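Local structure of Glyco_hydro_cc domain-containing protein (Pseudomonas viridiflava, 6UAV) at residues Gly7-Val12 and Arg222-Thr227; Met25-Asn30 and Asp51-Val56; His160-Gly165 and Glu184-His189. The protein probably hydrolyses internal beta-1,3 linkages of glucans, as an endo-beta-1,3-glucanase of glycoside hydrolase family GH128, subgroup II. All blocks are in the same frame, centred on the assembly; numbering follows the deposited sequence.

Interaction 1 of 3, residues Gly7-Val12 and Arg222-Thr227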
loop_
_atom_site.group_PDB
_atom_site.type_symbol
_atom_site.label_atom_id
_atom_site.label_comp_id
_atom_site.label_asym_id
_atom_site.label_seq_id
_atom_site.Cartn_x
_atom_site.Cartn_y
_atom_site.Cartn_z
ATOM N N GLY A 7 2.210 4.116 7.867
ATOM C CA GLY A 7 1.353 4.879 6.969
ATOM C C GLY A 7 -0.103 4.531 7.129
ATOM O O GLY A 7 -0.489 3.653 7.923
ATOM N N VAL A 8 -0.895 5.206 6.317
ATOM C CA VAL A 8 -2.354 4.967 6.243
ATOM C C VAL A 8 -2.733 4.886 4.773
ATOM O O VAL A 8 -2.304 5.733 4.009
ATOM C CB VAL A 8 -3.117 6.061 7.030
ATOM C CG1 VAL A 8 -4.609 5.758 7.035
ATOM C CG2 VAL A 8 -2.589 6.145 8.467
ATOM N N ALA A 9 -3.656 3.975 4.456
ATOM C CA ALA A 9 -4.247 3.807 3.116
ATOM C C ALA A 9 -5.599 4.493 3.121
ATOM O O ALA A 9 -6.512 3.933 3.727
ATOM C CB ALA A 9 -4.379 2.337 2.803
ATOM N N TYR A 10 -5.653 5.759 2.753
ATOM C CA TYR A 10 -6.847 6.610 2.948
ATOM C C TYR A 10 -6.670 7.880 2.143
ATOM O O TYR A 10 -5.605 8.454 2.197
ATOM C CB TYR A 10 -7.082 6.974 4.418
ATOM C CG TYR A 10 -8.333 7.755 4.717
ATOM C CD1 TYR A 10 -9.572 7.175 4.509
ATOM C CD2 TYR A 10 -8.289 9.030 5.242
ATOM C CE1 TYR A 10 -10.727 7.867 4.801
ATOM C CE2 TYR A 10 -9.443 9.758 5.480
ATOM C CZ TYR A 10 -10.672 9.167 5.266
ATOM O OH TYR A 10 -11.872 9.802 5.535
ATOM N N ASP A 11 -7.727 8.372 1.523
ATOM C CA ASP A 11 -7.646 9.657 0.794
ATOM C C ASP A 11 -7.784 10.799 1.812
ATOM O O ASP A 11 -8.832 11.471 1.867
ATOM C CB ASP A 11 -8.681 9.712 -0.321
ATOM C CG ASP A 11 -8.481 10.883 -1.256
ATOM O OD1 ASP A 11 -7.338 11.410 -1.325
ATOM O OD2 ASP A 11 -9.426 11.163 -1.996
ATOM N N VAL A 12 -6.690 11.099 2.516
ATOM C CA VAL A 12 -6.705 12.185 3.528
ATOM C C VAL A 12 -7.055 13.486 2.790
ATOM O O VAL A 12 -6.372 13.828 1.778
ATOM C CB VAL A 12 -5.356 12.310 4.215
ATOM C CG1 VAL A 12 -5.379 13.478 5.162
ATOM C CG2 VAL A 12 -4.973 11.031 4.927
ATOM N N ARG A 222 7.738 -0.201 4.404
ATOM C CA ARG A 222 6.611 0.663 4.766
ATOM C C ARG A 222 5.355 -0.208 4.811
ATOM O O ARG A 222 5.312 -1.320 4.178
ATOM C CB ARG A 222 6.435 1.835 3.794
ATOM C CG ARG A 222 7.290 3.053 4.128
ATOM C CD ARG A 222 7.074 4.326 3.336
ATOM N NE ARG A 222 7.555 5.502 4.070
ATOM C CZ ARG A 222 7.449 6.757 3.637
ATOM N NH1 ARG A 222 6.941 7.005 2.435
ATOM N NH2 ARG A 222 7.818 7.750 4.426
ATOM N N TYR A 223 4.420 0.221 5.623
ATOM C CA TYR A 223 3.094 -0.407 5.679
ATOM C C TYR A 223 2.046 0.685 5.832
ATOM O O TYR A 223 2.339 1.754 6.305
ATOM C CB TYR A 223 2.995 -1.454 6.803
ATOM C CG TYR A 223 3.391 -0.972 8.174
ATOM C CD1 TYR A 223 2.516 -0.239 8.954
ATOM C CD2 TYR A 223 4.652 -1.182 8.669
ATOM C CE1 TYR A 223 2.825 0.168 10.234
ATOM C CE2 TYR A 223 5.014 -0.705 9.917
ATOM C CZ TYR A 223 4.121 0.024 10.679
ATOM O OH TYR A 223 4.426 0.539 11.904
ATOM N N ALA A 224 0.819 0.322 5.494
ATOM C CA ALA A 224 -0.288 1.255 5.595
ATOM C C ALA A 224 -1.532 0.527 6.053
ATOM O O ALA A 224 -1.992 -0.412 5.390
ATOM C CB ALA A 224 -0.505 1.892 4.268
ATOM N N TRP A 225 -2.059 1.034 7.156
ATOM C CA TRP A 225 -3.299 0.492 7.741
ATOM C C TRP A 225 -4.503 0.879 6.885
ATOM O O TRP A 225 -4.651 2.080 6.489
ATOM C CB TRP A 225 -3.451 0.956 9.198
ATOM C CG TRP A 225 -4.654 0.394 9.885
ATOM C CD1 TRP A 225 -5.909 0.918 9.956
ATOM C CD2 TRP A 225 -4.709 -0.873 10.544
ATOM N NE1 TRP A 225 -6.745 0.078 10.645
ATOM C CE2 TRP A 225 -6.019 -1.029 11.042
ATOM C CE3 TRP A 225 -3.751 -1.846 10.818
ATOM C CZ2 TRP A 225 -6.424 -2.197 11.688
ATOM C CZ3 TRP A 225 -4.130 -2.959 11.540
ATOM C CH2 TRP A 225 -5.451 -3.139 11.944
ATOM N N PHE A 226 -5.435 -0.050 6.747
ATOM C CA PHE A 226 -6.748 0.210 6.120
ATOM C C PHE A 226 -7.785 0.310 7.250
ATOM O O PHE A 226 -8.046 -0.708 7.886
ATOM C CB PHE A 226 -7.109 -0.878 5.115
ATOM C CG PHE A 226 -8.285 -0.490 4.283
ATOM C CD1 PHE A 226 -9.551 -0.717 4.768
ATOM C CD2 PHE A 226 -8.145 0.242 3.116
ATOM C CE1 PHE A 226 -10.661 -0.313 4.067
ATOM C CE2 PHE A 226 -9.247 0.645 2.391
ATOM C CZ PHE A 226 -10.498 0.344 2.873
ATOM N N THR A 227 -8.344 1.501 7.542
ATOM C CA THR A 227 -8.207 2.765 6.814
ATOM C C THR A 227 -8.543 3.955 7.722
ATOM O O THR A 227 -8.705 3.779 8.951
ATOM C CB THR A 227 -9.154 2.803 5.604
ATOM O OG1 THR A 227 -9.001 3.976 4.790
ATOM C CG2 THR A 227 -10.608 2.685 6.030
#
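The ring of Tyr10 turns its edge to Thr227: CD1 of Tyr10 lies 3.3 Å from Thr227 OG1, close to the ring plane, and the two side chains cross at about a right angle. Over the centre of one face of the Phe226 ring sits Thr227 CB, while the methyl of Ala9 touches the ring, CB to Phe226 CD2 at 4.3 Å. Thr227 follows a cis peptide bond, and its OG1, anti to the backbone N (chi1 -176°), donates a hydrogen bond of 2.7 Å to Ala9 O, in the carbonyl plane. Strands 6-9 and 220-225 are the first and last of the eight parallel strands of a TIM barrel, so this pairing closes the cylinder. Trp225 sits between two residues of the partner strand: its N donates to Gly7 O (3.1 Å), and its O receives Ala9 N at 3.0 Å in a nearly straight bond (176°). A weak, bent bond from Gly7 N to Tyr223 O starts the series, and the CA-H of Ala224 also points at Gly7 O. Inside the barrel the methyls of Ala9 and Ala224 meet, CB to CB at 4.2 Å, beside Tyr29 and Trp27. On the outward side Trp225 meets helix 248-255 at Leu249 and Tyr253, and its NE1 is bonded to Ser237 O.

Interaction 2 of 3, residues Met25-Asn30 and Asp51-Val56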
loop_
_atom_site.group_PDB
_atom_site.type_symbol
_atom_site.label_atom_id
_atom_site.label_comp_id
_atom_site.label_asym_id
_atom_site.label_seq_id
_atom_site.Cartn_x
_atom_site.Cartn_y
_atom_site.Cartn_z
ATOM N N MET A 25 2.255 8.967 12.162
ATOM C CA MET A 25 2.134 8.506 10.765
ATOM C C MET A 25 3.173 9.250 9.932
ATOM O O MET A 25 3.143 10.508 10.001
ATOM C CB MET A 25 0.748 8.850 10.206
ATOM C CG MET A 25 0.573 8.436 8.777
ATOM S SD MET A 25 -0.947 9.051 7.908
ATOM C CE MET A 25 -0.478 10.742 7.553
ATOM N N SER A 26 4.003 8.547 9.158
ATOM C CA SER A 26 5.009 9.145 8.255
ATOM C C SER A 26 4.444 9.352 6.854
ATOM O O SER A 26 4.919 10.272 6.181
ATOM C CB SER A 26 6.226 8.311 8.279
ATOM O OG SER A 26 6.892 8.617 9.485
ATOM N N TRP A 27 3.469 8.553 6.395
ATOM C CA TRP A 27 3.081 8.685 4.975
ATOM C C TRP A 27 1.661 8.204 4.739
ATOM O O TRP A 27 1.086 7.516 5.590
ATOM C CB TRP A 27 4.076 7.913 4.090
ATOM C CG TRP A 27 3.956 6.426 4.221
ATOM C CD1 TRP A 27 4.362 5.657 5.281
ATOM C CD2 TRP A 27 3.269 5.529 3.329
ATOM N NE1 TRP A 27 4.021 4.343 5.091
ATOM C CE2 TRP A 27 3.357 4.237 3.890
ATOM C CE3 TRP A 27 2.628 5.692 2.110
ATOM C CZ2 TRP A 27 2.872 3.124 3.215
ATOM C CZ3 TRP A 27 2.157 4.588 1.457
ATOM C CH2 TRP A 27 2.235 3.329 2.014
ATOM N N TRP A 28 1.139 8.564 3.602
ATOM C CA TRP A 28 -0.159 8.019 3.162
ATOM C C TRP A 28 -0.194 7.906 1.659
ATOM O O TRP A 28 0.660 8.456 0.971
ATOM C CB TRP A 28 -1.338 8.875 3.658
ATOM C CG TRP A 28 -1.730 10.072 2.822
ATOM C CD1 TRP A 28 -2.792 10.120 1.969
ATOM C CD2 TRP A 28 -1.120 11.362 2.744
ATOM N NE1 TRP A 28 -2.921 11.354 1.408
ATOM C CE2 TRP A 28 -1.909 12.151 1.874
ATOM C CE3 TRP A 28 -0.002 11.946 3.366
ATOM C CZ2 TRP A 28 -1.603 13.477 1.579
ATOM C CZ3 TRP A 28 0.257 13.271 3.095
ATOM C CH2 TRP A 28 -0.492 14.001 2.182
ATOM N N TYR A 29 -1.241 7.256 1.157
ATOM C CA TYR A 29 -1.470 7.244 -0.291
ATOM C C TYR A 29 -2.959 7.083 -0.458
ATOM O O TYR A 29 -3.620 6.773 0.529
ATOM C CB TYR A 29 -0.638 6.144 -0.967
ATOM C CG TYR A 29 -1.225 4.769 -0.800
ATOM C CD1 TYR A 29 -1.132 4.074 0.406
ATOM C CD2 TYR A 29 -1.874 4.171 -1.851
ATOM C CE1 TYR A 29 -1.664 2.804 0.536
ATOM C CE2 TYR A 29 -2.412 2.918 -1.731
ATOM C CZ TYR A 29 -2.325 2.230 -0.523
ATOM O OH TYR A 29 -2.843 0.976 -0.414
ATOM N N ASN A 30 -3.437 7.304 -1.663
ATOM C CA ASN A 30 -4.893 7.383 -1.925
ATOM C C ASN A 30 -5.245 6.645 -3.207
ATOM O O ASN A 30 -6.303 6.941 -3.740
ATOM C CB ASN A 30 -5.392 8.829 -1.972
ATOM C CG ASN A 30 -4.863 9.579 -3.176
ATOM O OD1 ASN A 30 -4.067 9.014 -3.947
ATOM N ND2 ASN A 30 -5.337 10.804 -3.350
ATOM N N ASP A 51 4.635 12.432 4.196
ATOM C CA ASP A 51 4.797 12.417 2.720
ATOM C C ASP A 51 3.645 11.653 2.085
ATOM O O ASP A 51 3.114 10.737 2.671
ATOM C CB ASP A 51 6.179 11.954 2.284
ATOM C CG ASP A 51 6.517 10.524 2.597
ATOM O OD1 ASP A 51 6.864 10.270 3.775
ATOM O OD2 ASP A 51 6.432 9.674 1.658
ATOM N N PHE A 52 3.253 12.074 0.897
ATOM C CA PHE A 52 2.243 11.369 0.057
ATOM C C PHE A 52 2.992 10.557 -1.003
ATOM O O PHE A 52 3.950 11.075 -1.612
ATOM C CB PHE A 52 1.352 12.373 -0.667
ATOM C CG PHE A 52 0.463 11.797 -1.737
ATOM C CD1 PHE A 52 -0.686 11.104 -1.397
ATOM C CD2 PHE A 52 0.814 11.896 -3.086
ATOM C CE1 PHE A 52 -1.498 10.573 -2.394
ATOM C CE2 PHE A 52 -0.006 11.339 -4.054
ATOM C CZ PHE A 52 -1.145 10.654 -3.707
ATOM N N VAL A 53 2.550 9.346 -1.289
ATOM C CA VAL A 53 3.178 8.449 -2.310
ATOM C C VAL A 53 2.157 8.218 -3.389
ATOM O O VAL A 53 1.064 7.745 -3.126
ATOM C CB VAL A 53 3.665 7.112 -1.726
ATOM C CG1 VAL A 53 4.261 6.183 -2.810
ATOM C CG2 VAL A 53 4.661 7.356 -0.613
ATOM N N PRO A 54 2.445 8.679 -4.617
ATOM C CA PRO A 54 1.483 8.532 -5.701
ATOM C C PRO A 54 1.340 7.067 -6.129
ATOM O O PRO A 54 2.274 6.294 -5.981
ATOM C CB PRO A 54 2.065 9.251 -6.893
ATOM C CG PRO A 54 3.438 9.634 -6.503
ATOM C CD PRO A 54 3.681 9.353 -5.028
ATOM N N MET A 55 0.235 6.764 -6.825
ATOM C CA MET A 55 -0.011 5.406 -7.303
ATOM C C MET A 55 -0.636 5.420 -8.699
ATOM O O MET A 55 -1.494 6.235 -8.990
ATOM C CB MET A 55 -0.966 4.660 -6.382
ATOM C CG MET A 55 -1.266 3.244 -6.885
ATOM S SD MET A 55 -2.010 2.213 -5.605
ATOM C CE MET A 55 -1.439 0.619 -6.172
ATOM N N VAL A 56 -0.104 4.533 -9.532
ATOM C CA VAL A 56 -0.692 4.167 -10.839
ATOM C C VAL A 56 -1.553 2.968 -10.577
ATOM O O VAL A 56 -1.000 1.871 -10.277
ATOM C CB VAL A 56 0.422 3.863 -11.860
ATOM C CG1 VAL A 56 -0.184 3.372 -13.154
ATOM C CG2 VAL A 56 1.256 5.087 -12.099
HETATM O O HOH W 1 -1.494 7.343 -3.957
#
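Trp28 and Phe52 provide the main aromatic contact. Phe52 CB lies over the six-membered ring of Trp28, 3.8 Å from its centroid, as a CH-pi contact, and the Phe52 edge is directed at the five-membered ring in an edge-to-face pair with planes at 60°. CD1 of Phe52 makes the touch, 3.6 Å from Trp28 NE1. With CG anti to the backbone N (chi1 169°), the Phe52 ring runs on past Trp28 to Asn30, whose OD1 meets its edge 3.4 Å from Phe52 CZ, the amide plane almost upright against the ring; that oxygen is also bonded to Ser32 OG. On the other face of the sheet the packing is mostly apolar: Trp27 CE3 meets Val53 CG2 at 3.8 Å, and Met55 SD approaches the Tyr29 ring obliquely, 4.0 Å from Tyr29 CE2, a Met-aromatic contact. Asp51 lies there against Trp27 CB and forms a salt bridge with Arg222.

Backbone bonds join the strands in parallel register. Asp51 N donates to Ser26 O (2.9 Å), Trp28 N to Asp51 O, and Val53 N to Trp28 O. Where direct pairing stops, a water continues it, accepting from Asn30 N at 3.0 Å and donating to Val53 O at 2.7 Å.

Helix 44-48 connects the two strands in a beta-alpha-beta unit of the barrel. Trp28 and Phe52 face outward, toward Tyr44 and toward Tyr69 of helix 63-72, whereas Trp27, Tyr29 and Val53 point inward and meet strand 220-225.

Interaction 3 of 3, residues His160-Gly165 and Glu184-His189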
loop_
_atom_site.group_PDB
_atom_site.type_symbol
_atom_site.label_atom_id
_atom_site.label_comp_id
_atom_site.label_asym_id
_atom_site.label_seq_id
_atom_site.Cartn_x
_atom_site.Cartn_y
_atom_site.Cartn_z
ATOM N N HIS A 160 -1.245 -6.704 0.122
ATOM C CA HIS A 160 -2.427 -6.400 0.926
ATOM C C HIS A 160 -2.890 -7.675 1.615
ATOM O O HIS A 160 -2.855 -8.746 0.995
ATOM C CB HIS A 160 -3.582 -5.949 -0.010
ATOM C CG HIS A 160 -3.277 -4.726 -0.821
ATOM N ND1 HIS A 160 -4.148 -4.297 -1.799
ATOM C CD2 HIS A 160 -2.279 -3.833 -0.736
ATOM C CE1 HIS A 160 -3.684 -3.142 -2.302
ATOM N NE2 HIS A 160 -2.510 -2.837 -1.658
ATOM N N TRP A 161 -3.333 -7.566 2.865
ATOM C CA TRP A 161 -3.771 -8.766 3.593
ATOM C C TRP A 161 -4.728 -8.337 4.710
ATOM O O TRP A 161 -4.392 -7.423 5.461
ATOM C CB TRP A 161 -2.570 -9.531 4.119
ATOM C CG TRP A 161 -2.931 -10.947 4.399
ATOM C CD1 TRP A 161 -3.020 -11.555 5.637
ATOM C CD2 TRP A 161 -3.247 -11.945 3.419
ATOM N NE1 TRP A 161 -3.375 -12.860 5.472
ATOM C CE2 TRP A 161 -3.518 -13.133 4.130
ATOM C CE3 TRP A 161 -3.284 -11.960 2.011
ATOM C CZ2 TRP A 161 -3.885 -14.299 3.478
ATOM C CZ3 TRP A 161 -3.666 -13.118 1.373
ATOM C CH2 TRP A 161 -3.932 -14.283 2.104
ATOM N N TYR A 162 -5.868 -9.018 4.767
ATOM C CA TYR A 162 -6.979 -8.744 5.713
ATOM C C TYR A 162 -7.290 -9.941 6.635
ATOM O O TYR A 162 -8.426 -10.160 7.035
ATOM C CB TYR A 162 -8.192 -8.328 4.877
ATOM C CG TYR A 162 -8.041 -6.945 4.305
ATOM C CD1 TYR A 162 -7.334 -6.748 3.125
ATOM C CD2 TYR A 162 -8.498 -5.825 4.988
ATOM C CE1 TYR A 162 -7.200 -5.481 2.576
ATOM C CE2 TYR A 162 -8.365 -4.550 4.467
ATOM C CZ TYR A 162 -7.699 -4.379 3.259
ATOM O OH TYR A 162 -7.598 -3.121 2.755
ATOM N N ASP A 163 -6.294 -10.788 6.931
ATOM C CA ASP A 163 -6.532 -12.046 7.686
ATOM C C ASP A 163 -5.294 -12.325 8.505
ATOM O O ASP A 163 -4.318 -11.571 8.474
ATOM C CB ASP A 163 -6.920 -13.207 6.772
ATOM C CG ASP A 163 -7.865 -14.239 7.349
ATOM O OD1 ASP A 163 -7.899 -14.384 8.574
ATOM O OD2 ASP A 163 -8.526 -14.913 6.552
ATOM N N TYR A 164 -5.393 -13.376 9.312
ATOM C CA TYR A 164 -4.207 -13.944 9.967
ATOM C C TYR A 164 -3.223 -14.461 8.902
ATOM O O TYR A 164 -3.579 -14.581 7.711
ATOM C CB TYR A 164 -4.631 -15.107 10.859
ATOM C CG TYR A 164 -5.552 -14.705 11.980
ATOM C CD1 TYR A 164 -6.919 -14.722 11.790
ATOM C CD2 TYR A 164 -5.073 -14.313 13.221
ATOM C CE1 TYR A 164 -7.799 -14.355 12.792
ATOM C CE2 TYR A 164 -5.946 -13.955 14.248
ATOM C CZ TYR A 164 -7.307 -13.929 14.018
ATOM O OH TYR A 164 -8.194 -13.620 15.016
ATOM N N GLY A 165 -1.986 -14.695 9.348
ATOM C CA GLY A 165 -0.930 -15.309 8.522
ATOM C C GLY A 165 -0.204 -14.336 7.630
ATOM O O GLY A 165 0.506 -14.827 6.668
ATOM N N GLU A 184 -1.886 -2.261 2.325
ATOM C CA GLU A 184 -3.202 -2.378 2.982
ATOM C C GLU A 184 -3.110 -3.568 3.932
ATOM O O GLU A 184 -2.727 -4.704 3.516
ATOM C CB GLU A 184 -4.394 -2.670 2.067
ATOM C CG GLU A 184 -4.599 -1.645 0.973
ATOM C CD GLU A 184 -5.745 -1.923 0.045
ATOM O OE1 GLU A 184 -6.642 -2.764 0.365
ATOM O OE2 GLU A 184 -5.750 -1.318 -1.081
ATOM N N PHE A 185 -3.468 -3.340 5.193
ATOM C CA PHE A 185 -3.655 -4.449 6.153
ATOM C C PHE A 185 -4.570 -4.030 7.284
ATOM O O PHE A 185 -4.773 -2.859 7.556
ATOM C CB PHE A 185 -2.346 -4.990 6.713
ATOM C CG PHE A 185 -1.614 -4.121 7.681
ATOM C CD1 PHE A 185 -1.096 -2.907 7.298
ATOM C CD2 PHE A 185 -1.517 -4.495 9.018
ATOM C CE1 PHE A 185 -0.426 -2.087 8.194
ATOM C CE2 PHE A 185 -0.817 -3.706 9.906
ATOM C CZ PHE A 185 -0.300 -2.496 9.500
ATOM N N ALA A 186 -5.200 -5.058 7.825
ATOM C CA ALA A 186 -6.091 -5.038 9.000
ATOM C C ALA A 186 -6.458 -6.495 9.191
ATOM O O ALA A 186 -6.206 -7.294 8.247
ATOM C CB ALA A 186 -7.280 -4.164 8.682
ATOM N N ASN A 187 -7.099 -6.875 10.290
ATOM C CA ASN A 187 -7.658 -8.237 10.326
ATOM C C ASN A 187 -9.180 -8.214 10.267
ATOM O O ASN A 187 -9.811 -7.760 11.221
ATOM C CB ASN A 187 -7.184 -9.000 11.557
ATOM C CG ASN A 187 -7.370 -10.498 11.405
ATOM O OD1 ASN A 187 -8.342 -10.957 10.771
ATOM N ND2 ASN A 187 -6.414 -11.247 11.951
ATOM N N TRP A 188 -9.730 -8.729 9.173
ATOM C CA TRP A 188 -11.179 -8.785 8.890
ATOM C C TRP A 188 -11.672 -10.218 8.917
ATOM O O TRP A 188 -12.742 -10.502 8.357
ATOM C CB TRP A 188 -11.441 -8.107 7.543
ATOM C CG TRP A 188 -11.283 -6.615 7.566
ATOM C CD1 TRP A 188 -10.664 -5.821 8.497
ATOM C CD2 TRP A 188 -11.708 -5.734 6.513
ATOM N NE1 TRP A 188 -10.724 -4.496 8.113
ATOM C CE2 TRP A 188 -11.392 -4.419 6.911
ATOM C CE3 TRP A 188 -12.388 -5.950 5.307
ATOM C CZ2 TRP A 188 -11.651 -3.321 6.080
ATOM C CZ3 TRP A 188 -12.721 -4.855 4.531
ATOM C CH2 TRP A 188 -12.348 -3.568 4.911
ATOM N N HIS A 189 -11.002 -11.119 9.639
ATOM C CA HIS A 189 -11.532 -12.498 9.780
ATOM C C HIS A 189 -12.983 -12.451 10.273
ATOM O O HIS A 189 -13.264 -11.765 11.237
ATOM C CB HIS A 189 -10.696 -13.304 10.763
ATOM C CG HIS A 189 -10.845 -14.766 10.637
ATOM N ND1 HIS A 189 -10.010 -15.460 9.774
ATOM C CD2 HIS A 189 -11.656 -15.660 11.254
ATOM C CE1 HIS A 189 -10.245 -16.757 9.923
ATOM N NE2 HIS A 189 -11.298 -16.924 10.812
#
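The C-terminal mouth of the barrel, where TIM-barrel hydrolases carry their active sites, is lined in part by the ends of strands 156-161 and 180-185 and the loops that leave them. Glu184 lies flat over one face of the His160 imidazole: its CG is 3.5 Å from the ring centroid, and carboxylate and ring are nearly parallel, 21° apart. With its CG anti to the carbonyl carbon (chi1 -58°) and the chain extended beyond it, Glu184 brings OE1 to the hydroxyl of Tyr162. Tyr162 OH donates to Glu184 OE1 over 2.6 Å, on the anti side of the carboxylate, while Trp31 NE1 bonds OE2. His160 is fixed in rotation by hydrogen bonds between ND1 and Glu84 and between NE2 and Thr183. Glutamates at the ends of the fourth and seventh strands of clan GH-A barrels are the catalytic pair; Glu84, just after strand 78-81, and Glu184, at the end of strand 180-185, hold positions consistent with that role.

At the strand ends Trp161 N bonds Glu184 O at 3.0 Å; beyond them Trp188 N bonds Tyr162 O at 2.9 Å. Tyr162 turns its ring edge to the face of Trp188, CD2 to CD2 at 3.6 Å; Trp188 in turn stacks on His235. Farther out, Asp163 OD1 takes two bonds, from Tyr164 N and from His189 ND1 (2.7 Å), the latter on the syn side and near the imidazole plane. Asn187 ND2 stands 3.3 Å above the centre of the Tyr164 ring, and its OD1 closes an Asx turn by accepting from His189 N. Tyr164 CE1 lies 3.8 Å from His189 CG, in an edge-to-face pair with planes 74° apart.

Overall arrangement
One parallel barrel contains all three contacts, each between neighbouring strands. Interactions 1 and 2 are buried core contacts sharing the sheet through adjacent strands 6-9 and 27-29, and a salt bridge from Arg222 to Asp51 (NH2 to OD1, 2.8 Å) ties them together. Interaction 3 lies farther out, only partly buried, yet touches interaction 1 where Phe226 N probably bonds Phe185 O. The chemistry follows position: backbone pairing ended by a threonine hydroxyl, with small methyls, at the closure, aromatic and sulfur packing across the crossover unit of interaction 2, and carboxylates, histidines and a phenol at the mouth. Tyr29 bridges toward the last, its OH packing against Glu184 CG while hydrogen-bonded to Thr183 O.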